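Local coordinates for adenylyltransferase and sulfurtransferase uba4 (Chaetomium thermophilum, PDB 6YUB), which probably adenylates the C-terminal Gly-Gly of ubiquitin-like sulfur carriers with ATP and then thiolates them, serving tRNA modification and molybdenum cofactor synthesis, at residues Gly212-Ala217 / Thr250-Thr255; Gly162-Leu167 / Ala219-Lys224; Ile61-Gly66 / Ser92-Leu97; Tyr52-Gly57 / Pro104-Tyr109. All coordinates share one frame; numbering follows the deposited sequence.

Contact 1: Gly212-Ala217 / Thr250-Thr255; sequences GMMGVA and TLLIYT
Met-213 and Met-214 lean from helix 208-228 onto Tyr-254 and Leu-252 of strand 250-255, an example of helix-on-sheet packing in the ThiF-type Rossmann-like fold. The two short segments run nearly antiparallel, at 154°, with axes 10.3 Å apart, a usual spacing for a helix on a sheet.

The sulfur-aromatic part belongs to Met-213. Its SD sits 4.4 Å from the centroid of the Tyr-254 ring and 34° off the ring normal, a Met-aromatic contact that is oblique rather than squarely over the face. Tyr-254 swings its ring into this position by setting CG anti to the backbone N (chi1 174°). Phe-267 of the neighbouring strand stacks on the same ring, so the phenol is held from more than one direction.

The aliphatic part is shared between both methionines. Met-214 curls toward the sheet: SD stands 4.3 Å from Tyr-254 CB, and CE lies 4.3 Å from Leu-252 CD2. The same methionine also touches Leu-164 on the next strand. Apolar side chains from the other chain of the assembly pack on Met-213 and Ala-217, placing this layer between sheet and partner. The closest approach between the two segments comes from the methyl of Met-213, whose chain bends at chi3 to bring CE within 3.3 Å of Tyr-254 CE2 and 3.5 Å of Tyr-254 OH.

Contact 2: Gly162-Leu167 / Ala219-Lys224; sequences GQLIVL and AGEAIK
Leu-164 makes the first approach along the strand, with its CD2 branch lying 4.3 Å from Glu-221 CG on helix 208-228. The same leucine reaches back to Met-214, Ala-217 and Gln-218, and so follows the helix over more than one turn. Val-166, two residues on, returns to the helix side. Its CG2 stands anti to the carbonyl carbon and comes within 3.9 Å of Glu-221 OE1 and 4.2 Å of Glu-221 CG, the two side chains running across one another at a slant. Between and after them, Ile-165 and Leu-167 face the opposite layer, on Cys-188 of helix 185-188.

Glu-221 thus meets Leu-164 with CG and Val-166 with both CG and OE1, while its polar partners lie on the helix and on the other chain. A bend at chi2 (-53°) curls the chain, and OE2 receives Lys-224 NZ on its syn lone pair at 2.7 Å, a salt bridge within one helical turn. OE1 takes a weak hydrogen bond from the backbone of the other chain of the assembly, and the backbone of that chain also accepts a hydrogen bond from Lys-224 NZ. These partners probably stabilise charge on a buried acid. Alternating strand residues facing a covering helix on one side and another layer on the other are characteristic of the central sheet of an alpha/beta fold, here the ThiF-type domain.

Contact 3: Ile61-Gly66 / Ser92-Leu97; sequences IGIVDG and SLITHL
Ile-63 sets CG1 anti to its carbonyl carbon (chi1 -62°) and then twists chi2 to 103°, well off a staggered value, which carries CD1 out between Ile-94 and Leu-97. Ile-94 has the same first-torsion arrangement, and it brings CG1 to 3.8 Å and its own CD1 to 4.0 Å from Ile-63 CD1; the two isoleucine side chains lie alongside one another, pointing opposite ways. Leu-97, one turn further on, offers its CD1 at 4.2 Å from Ile-63 CD1. The other branch of Ile-63 is used as well, CG2 lying 4.3 Å from Leu-93 CD2, so a single strand residue meets three residues on one face of the helix.

Helix 89-100 connects the parallel neighbours 60-64 and 105-109, and the contact packs this crossover helix of a beta-alpha-beta unit of the Rossmann-like fold against its first strand. The axes of strand 61-64 and helix 92-97 come within 10.4 Å, their N-to-C directions 155° apart. Leu-93 and Leu-97 also lean on Ala-50 of helix 46-56, while Ile-94 lies on Pro-108. Just past the strand end, Asp-65, predicted to bind ATP, directs OD2 to Lys-89 NZ in a salt bridge and to the backbone N of Ala-42 in a hydrogen bond, tying this loop to the start of the helix and to the glycine-rich turn.

Contact 4: Tyr52-Gly57 / Pro104-Tyr109; sequences YLAGAG and PVYVPY
Tyr-106 reaches from strand 105-109 to Ala-54 of helix 46-56 by way of the far edge of its phenol. At CB the chain turns CG anti to the carbonyl carbon (chi1 -59°), which lays one ring face over the backbone just before its own strand: the carbonyl carbon of Pro-104 stands 4.2 Å above the plane, offset toward the rim. Further out, the ring packs on Leu-97 and Ile-61, and CE1 lies 4.3 Å from Ala-54 CB. That methyl comes at the ring edge, near the plane.

The strand lies at one border of the Rossmann-like sheet within this chain, and helix 46-56 is the helix that follows the glycine-rich turn, so the tyrosine bridges sheet and helix. At the tip, OH sits 3.4 Å from Ala-54 CB and hydrogen-bonds the backbone O of Asn-101. Asn-101 returns to the helix through ND2, which is bonded to Ala-54 O. The same carbonyl oxygen also accepts the backbone N of Gly-57 at 3.1 Å, one bond of the Schellman motif that closes the helix with Gly-57 at positive phi (99°), and it has Pro-104 CG beside it at 4.1 Å.

All four contacts set helices on one mixed sheet of the ThiF-type adenylyltransferase part of the longer protein. Contacts 3 and 4 come first along the chain, contact 3 lying within the span of contact 4; their centres are 8 Å apart, and their strands 60-64 and 105-109 are parallel neighbours. Contacts 1 and 2, also 8 Å apart, share helix 208-228 on the neighbouring strands 161-167 and 250-255, with alternating segments. The two pairs lie 17 to 21 Å apart between centres. Helix 46-56 joins them, Leu-53 packing on Ile-223 and Tyr-52 on Val-216, so the early strands, which lead into predicted ATP-binding Asp-65, and the later ones are linked through packed helices.

Contact 1: Gly212-Ala217 / Thr250-Thr255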
loop_
_atom_site.group_PDB
_atom_site.type_symbol
_atom_site.label_atom_id
_atom_site.label_comp_id
_atom_site.label_asym_id
_atom_site.label_seq_id
_atom_site.Cartn_x
_atom_site.Cartn_y
_atom_site.Cartn_z
ATOM N N GLY B 212 -6.456 5.321 0.905
ATOM C CA GLY B 212 -5.945 5.416 2.261
ATOM C C GLY B 212 -4.445 5.209 2.338
ATOM O O GLY B 212 -3.749 5.907 3.080
ATOM N N MET B 213 -3.923 4.248 1.569
ATOM C CA MET B 213 -2.491 3.974 1.600
ATOM C C MET B 213 -1.690 5.133 1.025
ATOM O O MET B 213 -0.625 5.478 1.550
ATOM C CB MET B 213 -2.184 2.681 0.840
ATOM C CG MET B 213 -2.155 1.449 1.740
ATOM S SD MET B 213 -1.707 -0.082 0.907
ATOM C CE MET B 213 -3.322 -0.733 0.483
ATOM N N MET B 214 -2.179 5.746 -0.057
ATOM C CA MET B 214 -1.476 6.890 -0.625
ATOM C C MET B 214 -1.475 8.060 0.351
ATOM O O MET B 214 -0.462 8.753 0.506
ATOM C CB MET B 214 -2.114 7.302 -1.948
ATOM C CG MET B 214 -2.230 6.185 -2.975
ATOM S SD MET B 214 -0.730 5.208 -3.199
ATOM C CE MET B 214 0.468 6.454 -3.604
ATOM N N GLY B 215 -2.601 8.292 1.031
ATOM C CA GLY B 215 -2.661 9.382 1.990
ATOM C C GLY B 215 -1.685 9.201 3.136
ATOM O O GLY B 215 -0.962 10.130 3.507
ATOM N N VAL B 216 -1.657 8.001 3.719
ATOM C CA VAL B 216 -0.680 7.719 4.766
ATOM C C VAL B 216 0.730 7.930 4.238
ATOM O O VAL B 216 1.574 8.543 4.901
ATOM C CB VAL B 216 -0.877 6.291 5.312
ATOM C CG1 VAL B 216 0.280 5.903 6.224
ATOM C CG2 VAL B 216 -2.202 6.185 6.052
ATOM N N ALA B 217 1.006 7.445 3.024
ATOM C CA ALA B 217 2.316 7.651 2.418
ATOM C C ALA B 217 2.634 9.137 2.271
ATOM O O ALA B 217 3.778 9.557 2.482
ATOM C CB ALA B 217 2.374 6.957 1.057
ATOM N N THR B 250 11.030 9.279 -7.272
ATOM C CA THR B 250 10.356 8.052 -7.662
ATOM C C THR B 250 8.864 8.306 -7.807
ATOM O O THR B 250 8.256 8.989 -6.977
ATOM C CB THR B 250 10.596 6.950 -6.626
ATOM O OG1 THR B 250 11.992 6.628 -6.577
ATOM C CG2 THR B 250 9.798 5.703 -6.967
ATOM N N LEU B 251 8.278 7.755 -8.865
ATOM C CA LEU B 251 6.827 7.736 -9.024
ATOM C C LEU B 251 6.315 6.408 -8.477
ATOM O O LEU B 251 6.522 5.356 -9.093
ATOM C CB LEU B 251 6.427 7.915 -10.484
ATOM C CG LEU B 251 4.937 7.726 -10.771
ATOM C CD1 LEU B 251 4.093 8.735 -9.988
ATOM C CD2 LEU B 251 4.653 7.836 -12.262
ATOM N N LEU B 252 5.661 6.449 -7.321
ATOM C CA LEU B 252 5.111 5.248 -6.706
ATOM C C LEU B 252 3.736 4.970 -7.297
ATOM O O LEU B 252 2.878 5.861 -7.335
ATOM C CB LEU B 252 5.015 5.406 -5.191
ATOM C CG LEU B 252 4.599 4.147 -4.425
ATOM C CD1 LEU B 252 5.689 3.091 -4.505
ATOM C CD2 LEU B 252 4.271 4.475 -2.978
ATOM N N ILE B 253 3.528 3.739 -7.756
ATOM C CA ILE B 253 2.254 3.312 -8.325
ATOM C C ILE B 253 1.834 2.036 -7.613
ATOM O O ILE B 253 2.534 1.018 -7.692
ATOM C CB ILE B 253 2.341 3.082 -9.843
ATOM C CG1 ILE B 253 2.813 4.358 -10.545
ATOM C CG2 ILE B 253 0.993 2.626 -10.392
ATOM C CD1 ILE B 253 2.905 4.244 -12.049
ATOM N N TYR B 254 0.699 2.085 -6.923
ATOM C CA TYR B 254 0.143 0.924 -6.242
ATOM C C TYR B 254 -1.105 0.468 -6.985
ATOM O O TYR B 254 -2.086 1.213 -7.072
ATOM C CB TYR B 254 -0.185 1.242 -4.786
ATOM C CG TYR B 254 -0.898 0.108 -4.085
ATOM C CD1 TYR B 254 -0.391 -1.185 -4.133
ATOM C CD2 TYR B 254 -2.074 0.326 -3.386
ATOM C CE1 TYR B 254 -1.036 -2.228 -3.506
ATOM C CE2 TYR B 254 -2.729 -0.713 -2.750
ATOM C CZ TYR B 254 -2.206 -1.984 -2.811
ATOM O OH TYR B 254 -2.848 -3.024 -2.187
ATOM N N THR B 255 -1.065 -0.751 -7.512
ATOM C CA THR B 255 -2.181 -1.326 -8.253
ATOM C C THR B 255 -2.926 -2.309 -7.359
ATOM O O THR B 255 -2.312 -3.177 -6.732
ATOM C CB THR B 255 -1.691 -2.024 -9.523
ATOM O OG1 THR B 255 -0.968 -1.089 -10.331
ATOM C CG2 THR B 255 -2.865 -2.574 -10.320
#

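Contact 2: Gly162-Leu167 / Ala219-Lys224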
loop_
_atom_site.group_PDB
_atom_site.type_symbol
_atom_site.label_atom_id
_atom_site.label_comp_id
_atom_site.label_asym_id
_atom_site.label_seq_id
_atom_site.Cartn_x
_atom_site.Cartn_y
_atom_site.Cartn_z
ATOM N N GLY B 162 -3.240 3.809 -7.298
ATOM C CA GLY B 162 -2.925 5.099 -6.733
ATOM C C GLY B 162 -1.498 5.481 -7.076
ATOM O O GLY B 162 -0.694 4.651 -7.497
ATOM N N GLN B 163 -1.192 6.762 -6.887
ATOM C CA GLN B 163 0.113 7.291 -7.251
ATOM C C GLN B 163 0.580 8.295 -6.211
ATOM O O GLN B 163 -0.226 8.914 -5.518
ATOM C CB GLN B 163 0.079 7.961 -8.632
ATOM C CG GLN B 163 -0.379 7.044 -9.750
ATOM C CD GLN B 163 -0.264 7.689 -11.117
ATOM O OE1 GLN B 163 -0.394 7.022 -12.145
ATOM N NE2 GLN B 163 -0.025 8.993 -11.136
ATOM N N LEU B 164 1.898 8.455 -6.117
ATOM C CA LEU B 164 2.497 9.411 -5.198
ATOM C C LEU B 164 3.855 9.832 -5.734
ATOM O O LEU B 164 4.594 9.009 -6.282
ATOM C CB LEU B 164 2.645 8.815 -3.794
ATOM C CG LEU B 164 3.416 9.656 -2.776
ATOM C CD1 LEU B 164 2.652 9.725 -1.464
ATOM C CD2 LEU B 164 4.794 9.067 -2.552
ATOM N N ILE B 165 4.177 11.113 -5.579
ATOM C CA ILE B 165 5.463 11.630 -6.028
ATOM C C ILE B 165 5.758 12.923 -5.281
ATOM O O ILE B 165 4.859 13.725 -5.019
ATOM C CB ILE B 165 5.479 11.843 -7.560
ATOM C CG1 ILE B 165 6.887 12.218 -8.024
ATOM C CG2 ILE B 165 4.480 12.922 -7.963
ATOM C CD1 ILE B 165 7.129 11.954 -9.493
ATOM N N VAL B 166 7.031 13.117 -4.949
ATOM C CA VAL B 166 7.524 14.346 -4.336
ATOM C C VAL B 166 8.153 15.198 -5.431
ATOM O O VAL B 166 9.009 14.719 -6.196
ATOM C CB VAL B 166 8.535 14.046 -3.219
ATOM C CG1 VAL B 166 9.015 15.333 -2.559
ATOM C CG2 VAL B 166 7.921 13.113 -2.189
ATOM N N LEU B 167 7.727 16.458 -5.513
ATOM C CA LEU B 167 8.114 17.340 -6.604
ATOM C C LEU B 167 8.732 18.617 -6.054
ATOM O O LEU B 167 8.405 19.065 -4.950
ATOM C CB LEU B 167 6.904 17.688 -7.489
ATOM C CG LEU B 167 6.172 16.506 -8.122
ATOM C CD1 LEU B 167 4.772 16.910 -8.571
ATOM C CD2 LEU B 167 6.973 15.952 -9.293
ATOM N N ALA B 219 1.676 11.589 4.242
ATOM C CA ALA B 219 2.094 12.081 5.548
ATOM C C ALA B 219 3.514 11.632 5.866
ATOM O O ALA B 219 4.330 12.423 6.352
ATOM C CB ALA B 219 1.119 11.607 6.628
ATOM N N GLY B 220 3.831 10.370 5.584
ATOM C CA GLY B 220 5.181 9.889 5.829
ATOM C C GLY B 220 6.235 10.704 5.104
ATOM O O GLY B 220 7.337 10.913 5.621
ATOM N N GLU B 221 5.907 11.186 3.899
ATOM C CA GLU B 221 6.871 11.975 3.141
ATOM C C GLU B 221 7.006 13.377 3.716
ATOM O O GLU B 221 8.126 13.885 3.864
ATOM C CB GLU B 221 6.467 12.028 1.670
ATOM C CG GLU B 221 6.595 10.697 0.961
ATOM C CD GLU B 221 7.975 10.085 1.140
ATOM O OE1 GLU B 221 8.968 10.694 0.690
ATOM O OE2 GLU B 221 8.062 8.992 1.748
ATOM N N ALA B 222 5.878 14.019 4.045
ATOM C CA ALA B 222 5.931 15.345 4.648
ATOM C C ALA B 222 6.753 15.329 5.929
ATOM O O ALA B 222 7.527 16.256 6.193
ATOM C CB ALA B 222 4.518 15.855 4.926
ATOM N N ILE B 223 6.591 14.281 6.741
ATOM C CA ILE B 223 7.371 14.157 7.969
ATOM C C ILE B 223 8.850 13.998 7.645
ATOM O O ILE B 223 9.707 14.623 8.281
ATOM C CB ILE B 223 6.837 12.987 8.820
ATOM C CG1 ILE B 223 5.452 13.340 9.376
ATOM C CG2 ILE B 223 7.801 12.654 9.946
ATOM C CD1 ILE B 223 4.723 12.182 10.040
ATOM N N LYS B 224 9.176 13.162 6.654
ATOM C CA LYS B 224 10.566 13.024 6.220
ATOM C C LYS B 224 11.173 14.380 5.871
ATOM O O LYS B 224 12.271 14.726 6.325
ATOM C CB LYS B 224 10.663 12.105 5.004
ATOM C CG LYS B 224 10.519 10.623 5.278
ATOM C CD LYS B 224 10.742 9.855 3.978
ATOM C CE LYS B 224 10.198 8.444 4.048
ATOM N NZ LYS B 224 10.241 7.799 2.703
#

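Contact 3: Ile61-Gly66 / Ser92-Leu97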
loop_
_atom_site.group_PDB
_atom_site.type_symbol
_atom_site.label_atom_id
_atom_site.label_comp_id
_atom_site.label_asym_id
_atom_site.label_seq_id
_atom_site.Cartn_x
_atom_site.Cartn_y
_atom_site.Cartn_z
ATOM N N ILE B 61 -1.426 22.992 10.712
ATOM C CA ILE B 61 -1.999 22.169 9.651
ATOM C C ILE B 61 -3.145 22.949 9.020
ATOM O O ILE B 61 -4.166 23.214 9.670
ATOM C CB ILE B 61 -2.480 20.814 10.174
ATOM C CG1 ILE B 61 -1.295 19.994 10.687
ATOM C CG2 ILE B 61 -3.229 20.055 9.086
ATOM C CD1 ILE B 61 -1.692 18.792 11.510
ATOM N N GLY B 62 -2.991 23.304 7.751
ATOM C CA GLY B 62 -4.053 23.925 6.985
ATOM C C GLY B 62 -4.788 22.887 6.157
ATOM O O GLY B 62 -4.200 21.907 5.698
ATOM N N ILE B 63 -6.087 23.108 5.978
ATOM C CA ILE B 63 -6.944 22.195 5.232
ATOM C C ILE B 63 -7.847 23.021 4.327
ATOM O O ILE B 63 -8.520 23.949 4.789
ATOM C CB ILE B 63 -7.789 21.302 6.160
ATOM C CG1 ILE B 63 -6.886 20.416 7.028
ATOM C CG2 ILE B 63 -8.739 20.433 5.344
ATOM C CD1 ILE B 63 -6.741 20.892 8.453
ATOM N N VAL B 64 -7.871 22.675 3.042
ATOM C CA VAL B 64 -8.611 23.422 2.034
ATOM C C VAL B 64 -9.676 22.500 1.456
ATOM O O VAL B 64 -9.352 21.437 0.910
ATOM C CB VAL B 64 -7.685 23.944 0.921
ATOM C CG1 VAL B 64 -8.452 24.847 -0.037
ATOM C CG2 VAL B 64 -6.490 24.681 1.516
ATOM N N ASP B 65 -10.939 22.906 1.570
ATOM C CA ASP B 65 -12.039 22.173 0.959
ATOM C C ASP B 65 -13.324 22.969 1.144
ATOM O O ASP B 65 -13.555 23.547 2.212
ATOM C CB ASP B 65 -12.184 20.778 1.574
ATOM C CG ASP B 65 -12.775 19.773 0.603
ATOM O OD1 ASP B 65 -13.782 20.104 -0.059
ATOM O OD2 ASP B 65 -12.217 18.657 0.491
ATOM N N GLY B 66 -14.155 22.986 0.104
ATOM C CA GLY B 66 -15.418 23.694 0.149
ATOM C C GLY B 66 -16.624 22.783 0.042
ATOM O O GLY B 66 -17.767 23.252 0.081
ATOM N N SER B 92 -15.544 18.894 9.630
ATOM C CA SER B 92 -15.705 17.536 10.137
ATOM C C SER B 92 -14.354 16.864 10.346
ATOM O O SER B 92 -14.172 16.115 11.312
ATOM C CB SER B 92 -16.564 16.721 9.171
ATOM O OG SER B 92 -16.616 15.362 9.549
ATOM N N LEU B 93 -13.398 17.112 9.448
ATOM C CA LEU B 93 -12.079 16.515 9.579
ATOM C C LEU B 93 -11.327 17.093 10.768
ATOM O O LEU B 93 -10.696 16.343 11.530
ATOM C CB LEU B 93 -11.282 16.728 8.292
ATOM C CG LEU B 93 -9.807 16.339 8.336
ATOM C CD1 LEU B 93 -9.643 14.924 8.843
ATOM C CD2 LEU B 93 -9.170 16.490 6.947
ATOM N N ILE B 94 -11.375 18.417 10.938
ATOM C CA ILE B 94 -10.686 19.048 12.056
ATOM C C ILE B 94 -11.285 18.599 13.385
ATOM O O ILE B 94 -10.575 18.516 14.395
ATOM C CB ILE B 94 -10.724 20.582 11.908
ATOM C CG1 ILE B 94 -9.799 21.008 10.770
ATOM C CG2 ILE B 94 -10.345 21.260 13.221
ATOM C CD1 ILE B 94 -9.961 22.450 10.330
ATOM N N THR B 95 -12.581 18.285 13.406
ATOM C CA THR B 95 -13.185 17.767 14.629
ATOM C C THR B 95 -12.482 16.489 15.074
ATOM O O THR B 95 -12.213 16.303 16.266
ATOM C CB THR B 95 -14.679 17.508 14.425
ATOM O OG1 THR B 95 -15.358 18.746 14.196
ATOM C CG2 THR B 95 -15.273 16.821 15.650
ATOM N N HIS B 96 -12.164 15.603 14.125
ATOM C CA HIS B 96 -11.475 14.359 14.453
ATOM C C HIS B 96 -9.997 14.594 14.732
ATOM O O HIS B 96 -9.414 13.931 15.595
ATOM C CB HIS B 96 -11.652 13.356 13.312
ATOM C CG HIS B 96 -10.941 12.056 13.530
ATOM N ND1 HIS B 96 -11.178 11.250 14.622
ATOM C CD2 HIS B 96 -10.001 11.420 12.788
ATOM C CE1 HIS B 96 -10.413 10.173 14.545
ATOM N NE2 HIS B 96 -9.695 10.252 13.440
ATOM N N LEU B 97 -9.368 15.527 14.017
ATOM C CA LEU B 97 -7.972 15.842 14.300
ATOM C C LEU B 97 -7.815 16.382 15.715
ATOM O O LEU B 97 -6.892 15.997 16.437
ATOM C CB LEU B 97 -7.439 16.849 13.280
ATOM C CG LEU B 97 -7.487 16.420 11.813
ATOM C CD1 LEU B 97 -6.933 17.526 10.918
ATOM C CD2 LEU B 97 -6.734 15.122 11.579
#

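Contact 4: Tyr52-Gly57 / Pro104-Tyr109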
loop_
_atom_site.group_PDB
_atom_site.type_symbol
_atom_site.label_atom_id
_atom_site.label_comp_id
_atom_site.label_asym_id
_atom_site.label_seq_id
_atom_site.Cartn_x
_atom_site.Cartn_y
_atom_site.Cartn_z
ATOM N N TYR B 52 -2.376 11.481 10.465
ATOM C CA TYR B 52 -1.044 11.088 10.915
ATOM C C TYR B 52 -0.115 12.279 11.089
ATOM O O TYR B 52 0.818 12.211 11.900
ATOM C CB TYR B 52 -0.463 10.064 9.940
ATOM C CG TYR B 52 -1.105 8.705 10.101
ATOM C CD1 TYR B 52 -0.630 7.800 11.050
ATOM C CD2 TYR B 52 -2.201 8.337 9.339
ATOM C CE1 TYR B 52 -1.219 6.563 11.214
ATOM C CE2 TYR B 52 -2.798 7.104 9.496
ATOM C CZ TYR B 52 -2.305 6.221 10.437
ATOM O OH TYR B 52 -2.902 4.994 10.591
ATOM N N LEU B 53 -0.345 13.375 10.361
ATOM C CA LEU B 53 0.377 14.609 10.656
ATOM C C LEU B 53 -0.110 15.234 11.965
ATOM O O LEU B 53 0.681 15.828 12.708
ATOM C CB LEU B 53 0.224 15.598 9.501
ATOM C CG LEU B 53 0.866 15.188 8.172
ATOM C CD1 LEU B 53 0.495 16.160 7.059
ATOM C CD2 LEU B 53 2.379 15.097 8.307
ATOM N N ALA B 54 -1.402 15.108 12.267
ATOM C CA ALA B 54 -1.912 15.606 13.544
ATOM C C ALA B 54 -1.323 14.819 14.709
ATOM O O ALA B 54 -0.766 15.400 15.649
ATOM C CB ALA B 54 -3.439 15.534 13.564
ATOM N N GLY B 55 -1.424 13.490 14.661
ATOM C CA GLY B 55 -0.867 12.675 15.729
ATOM C C GLY B 55 0.612 12.919 15.952
ATOM O O GLY B 55 1.082 12.912 17.091
ATOM N N ALA B 56 1.362 13.158 14.865
ATOM C CA ALA B 56 2.807 13.339 14.952
ATOM C C ALA B 56 3.204 14.697 15.514
ATOM O O ALA B 56 4.357 14.877 15.921
ATOM C CB ALA B 56 3.443 13.163 13.563
ATOM N N GLY B 57 2.293 15.663 15.521
ATOM C CA GLY B 57 2.537 16.937 16.160
ATOM C C GLY B 57 2.949 18.083 15.259
ATOM O O GLY B 57 3.513 19.064 15.763
ATOM N N PRO B 104 -1.845 20.999 18.059
ATOM C CA PRO B 104 -1.565 21.743 16.824
ATOM C C PRO B 104 -2.643 22.775 16.528
ATOM O O PRO B 104 -3.782 22.681 16.988
ATOM C CB PRO B 104 -1.535 20.656 15.739
ATOM C CG PRO B 104 -1.429 19.360 16.464
ATOM C CD PRO B 104 -2.106 19.574 17.788
ATOM N N VAL B 105 -2.264 23.767 15.730
ATOM C CA VAL B 105 -3.199 24.772 15.233
ATOM C C VAL B 105 -3.729 24.310 13.883
ATOM O O VAL B 105 -2.952 23.959 12.983
ATOM C CB VAL B 105 -2.521 26.147 15.117
ATOM C CG1 VAL B 105 -3.481 27.162 14.507
ATOM C CG2 VAL B 105 -2.035 26.619 16.477
ATOM N N TYR B 106 -5.053 24.305 13.740
ATOM C CA TYR B 106 -5.709 23.880 12.507
ATOM C C TYR B 106 -6.320 25.093 11.824
ATOM O O TYR B 106 -7.048 25.859 12.455
ATOM C CB TYR B 106 -6.775 22.820 12.796
ATOM C CG TYR B 106 -6.212 21.591 13.477
ATOM C CD1 TYR B 106 -5.495 20.643 12.757
ATOM C CD2 TYR B 106 -6.387 21.382 14.839
ATOM C CE1 TYR B 106 -4.972 19.522 13.371
ATOM C CE2 TYR B 106 -5.867 20.259 15.463
ATOM C CZ TYR B 106 -5.156 19.334 14.720
ATOM O OH TYR B 106 -4.629 18.210 15.326
ATOM N N VAL B 107 -6.013 25.270 10.544
ATOM C CA VAL B 107 -6.425 26.437 9.783
ATOM C C VAL B 107 -7.315 25.971 8.638
ATOM O O VAL B 107 -6.834 25.445 7.635
ATOM C CB VAL B 107 -5.209 27.224 9.256
ATOM C CG1 VAL B 107 -5.665 28.507 8.580
ATOM C CG2 VAL B 107 -4.239 27.520 10.384
ATOM N N PRO B 108 -8.628 26.148 8.750
ATOM C CA PRO B 108 -9.516 25.721 7.664
ATOM C C PRO B 108 -9.690 26.787 6.592
ATOM O O PRO B 108 -9.784 27.983 6.869
ATOM C CB PRO B 108 -10.839 25.454 8.393
ATOM C CG PRO B 108 -10.831 26.457 9.511
ATOM C CD PRO B 108 -9.384 26.618 9.931
ATOM N N TYR B 109 -9.700 26.334 5.343
ATOM C CA TYR B 109 -10.081 27.157 4.198
ATOM C C TYR B 109 -11.411 26.596 3.702
ATOM O O TYR B 109 -11.443 25.571 3.011
ATOM C CB TYR B 109 -9.017 27.136 3.105
ATOM C CG TYR B 109 -7.715 27.808 3.484
ATOM C CD1 TYR B 109 -6.740 27.116 4.189
ATOM C CD2 TYR B 109 -7.455 29.129 3.127
ATOM C CE1 TYR B 109 -5.546 27.716 4.536
ATOM C CE2 TYR B 109 -6.259 29.740 3.469
ATOM C CZ TYR B 109 -5.307 29.024 4.175
ATOM O OH TYR B 109 -4.114 29.615 4.522
#